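Side-chain contact in putative GTP pyrophosphokinase (Streptococcus mutans, PDB 3L9D), which probably transfers pyrophosphate from ATP to GTP, the first step toward the alarmone ppGpp: residues M35-E38 and E39-P43. Numbering follows the deposited sequence.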
loop_
_atom_site.group_PDB
_atom_site.type_symbol
_atom_site.label_atom_id
_atom_site.label_comp_id
_atom_site.label_asym_id
_atom_site.label_seq_id
_atom_site.Cartn_x
_atom_site.Cartn_y
_atom_site.Cartn_z
ATOM N N MET A 35 21.309 -19.303 0.167
ATOM C CA MET A 35 19.923 -18.844 0.242
ATOM C C MET A 35 18.985 -19.644 -0.670
ATOM O O MET A 35 19.177 -19.694 -1.885
ATOM C CB MET A 35 19.816 -17.343 -0.089
ATOM C CG MET A 35 19.278 -16.467 1.052
ATOM S SD MET A 35 17.796 -17.137 1.862
ATOM C CE MET A 35 17.417 -15.848 3.047
ATOM N N ASN A 36 17.976 -20.269 -0.061
ATOM C CA ASN A 36 16.893 -20.928 -0.787
ATOM C C ASN A 36 15.630 -20.073 -0.724
ATOM O O ASN A 36 14.876 -20.114 0.248
ATOM C CB ASN A 36 16.618 -22.318 -0.199
ATOM C CG ASN A 36 15.354 -22.964 -0.770
ATOM O OD1 ASN A 36 14.920 -22.664 -1.897
ATOM N ND2 ASN A 36 14.755 -23.861 0.012
ATOM N N TRP A 37 15.399 -19.298 -1.768
ATOM C CA TRP A 37 14.320 -18.323 -1.757
ATOM C C TRP A 37 12.911 -18.932 -1.747
ATOM O O TRP A 37 12.049 -18.518 -0.967
ATOM C CB TRP A 37 14.499 -17.361 -2.926
ATOM C CG TRP A 37 15.711 -16.498 -2.773
ATOM C CD1 TRP A 37 16.924 -16.672 -3.369
ATOM C CD2 TRP A 37 15.829 -15.325 -1.956
ATOM N NE1 TRP A 37 17.790 -15.671 -2.983
ATOM C CE2 TRP A 37 17.142 -14.834 -2.115
ATOM C CE3 TRP A 37 14.948 -14.638 -1.110
ATOM C CZ2 TRP A 37 17.599 -13.690 -1.454
ATOM C CZ3 TRP A 37 15.402 -13.490 -0.458
ATOM C CH2 TRP A 37 16.716 -13.031 -0.635
ATOM N N GLU A 38 12.675 -19.917 -2.606
ATOM C CA GLU A 38 11.356 -20.524 -2.686
ATOM C C GLU A 38 10.833 -20.932 -1.311
ATOM O O GLU A 38 9.630 -20.869 -1.063
ATOM C CB GLU A 38 11.361 -21.726 -3.624
ATOM C CG GLU A 38 9.978 -22.308 -3.855
ATOM C CD GLU A 38 9.979 -23.448 -4.861
ATOM O OE1 GLU A 38 10.982 -24.202 -4.902
ATOM O OE2 GLU A 38 8.974 -23.594 -5.599
ATOM N N GLU A 39 11.729 -21.346 -0.421
ATOM C CA GLU A 39 11.319 -21.749 0.915
ATOM C C GLU A 39 11.113 -20.567 1.853
ATOM O O GLU A 39 10.136 -20.520 2.604
ATOM C CB GLU A 39 12.335 -22.699 1.543
ATOM C CG GLU A 39 12.150 -22.835 3.051
ATOM C CD GLU A 39 13.215 -23.689 3.710
ATOM O OE1 GLU A 39 13.483 -23.474 4.912
ATOM O OE2 GLU A 39 13.786 -24.571 3.029
ATOM N N PHE A 40 12.052 -19.629 1.833
ATOM C CA PHE A 40 11.987 -18.480 2.727
ATOM C C PHE A 40 10.742 -17.664 2.411
ATOM O O PHE A 40 10.087 -17.140 3.304
ATOM C CB PHE A 40 13.250 -17.625 2.593
ATOM C CG PHE A 40 13.108 -16.234 3.147
ATOM C CD1 PHE A 40 13.379 -15.978 4.466
ATOM C CD2 PHE A 40 12.710 -15.185 2.330
ATOM C CE1 PHE A 40 13.244 -14.705 4.978
ATOM C CE2 PHE A 40 12.570 -13.914 2.824
ATOM C CZ PHE A 40 12.837 -13.667 4.157
ATOM N N LEU A 41 10.411 -17.594 1.132
ATOM C CA LEU A 41 9.338 -16.738 0.669
ATOM C C LEU A 41 7.950 -17.318 0.914
ATOM O O LEU A 41 6.944 -16.615 0.782
ATOM C CB LEU A 41 9.526 -16.430 -0.818
ATOM C CG LEU A 41 9.940 -14.997 -1.188
ATOM C CD1 LEU A 41 10.454 -14.213 -0.001
ATOM C CD2 LEU A 41 10.968 -14.982 -2.299
ATOM N N ASP A 42 7.884 -18.591 1.286
ATOM C CA ASP A 42 6.593 -19.266 1.313
ATOM C C ASP A 42 5.565 -18.639 2.238
ATOM O O ASP A 42 4.417 -18.455 1.852
ATOM C CB ASP A 42 6.730 -20.748 1.641
ATOM C CG ASP A 42 5.391 -21.472 1.573
ATOM O OD1 ASP A 42 4.733 -21.599 2.636
ATOM O OD2 ASP A 42 4.989 -21.870 0.450
ATOM N N PRO A 43 5.963 -18.314 3.470
ATOM C CA PRO A 43 4.995 -17.704 4.388
ATOM C C PRO A 43 4.551 -16.285 3.970
ATOM O O PRO A 43 3.544 -15.783 4.475
ATOM C CB PRO A 43 5.755 -17.652 5.713
ATOM C CG PRO A 43 6.959 -18.517 5.525
ATOM C CD PRO A 43 7.285 -18.486 4.085
#
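Trp37 and Phe40 meet as an offset edge-to-face pair three residues apart in the chain. The edge of the indole six-membered ring is turned toward the phenyl face, with centroids 6.0 Å apart and planes at 90°, and the two side chains run next to each other in the same direction. Their nearest atoms are Trp37 CE3 and Phe40 CD2, 4.1 Å apart. Leu41 adds its CD2 methyl at 4.2 Å from the same Trp37 CE3. Met35 bends over both aromatics: its CG lies above the rim of one indole face, while CE sits above the rim of one phenyl face, 4.3 Å from Phe40 CD1. Different first torsions bring the rings together across the turn, Trp37 CG being anti to its carbonyl carbon (chi1 -67°) and Phe40 CG anti to its amide nitrogen (chi1 163°). The short helix 37-40, first in the modelled chain, precedes the long helix 42-64 of the RelA/SpoT fold, and Trp37 packs against helix 81-91 through Ile81, Ile84, Lys85 and Met88. Leu98 of helix 98-101 touches Met35, Trp37 and Phe40. In the backbone, Leu41 N donates to Trp37 O at 2.8 Å. Asn36 stands at the N-cap, and its carbonyl O accepts Phe40 N at 3.3 Å, with a weaker bond from Glu39 N. At the exposed polar edge, Asn36 ND2 also reaches Glu39 OE2 at 3.2 Å, a weak, bent bond between an amide and a carboxylate whose planes are about perpendicular.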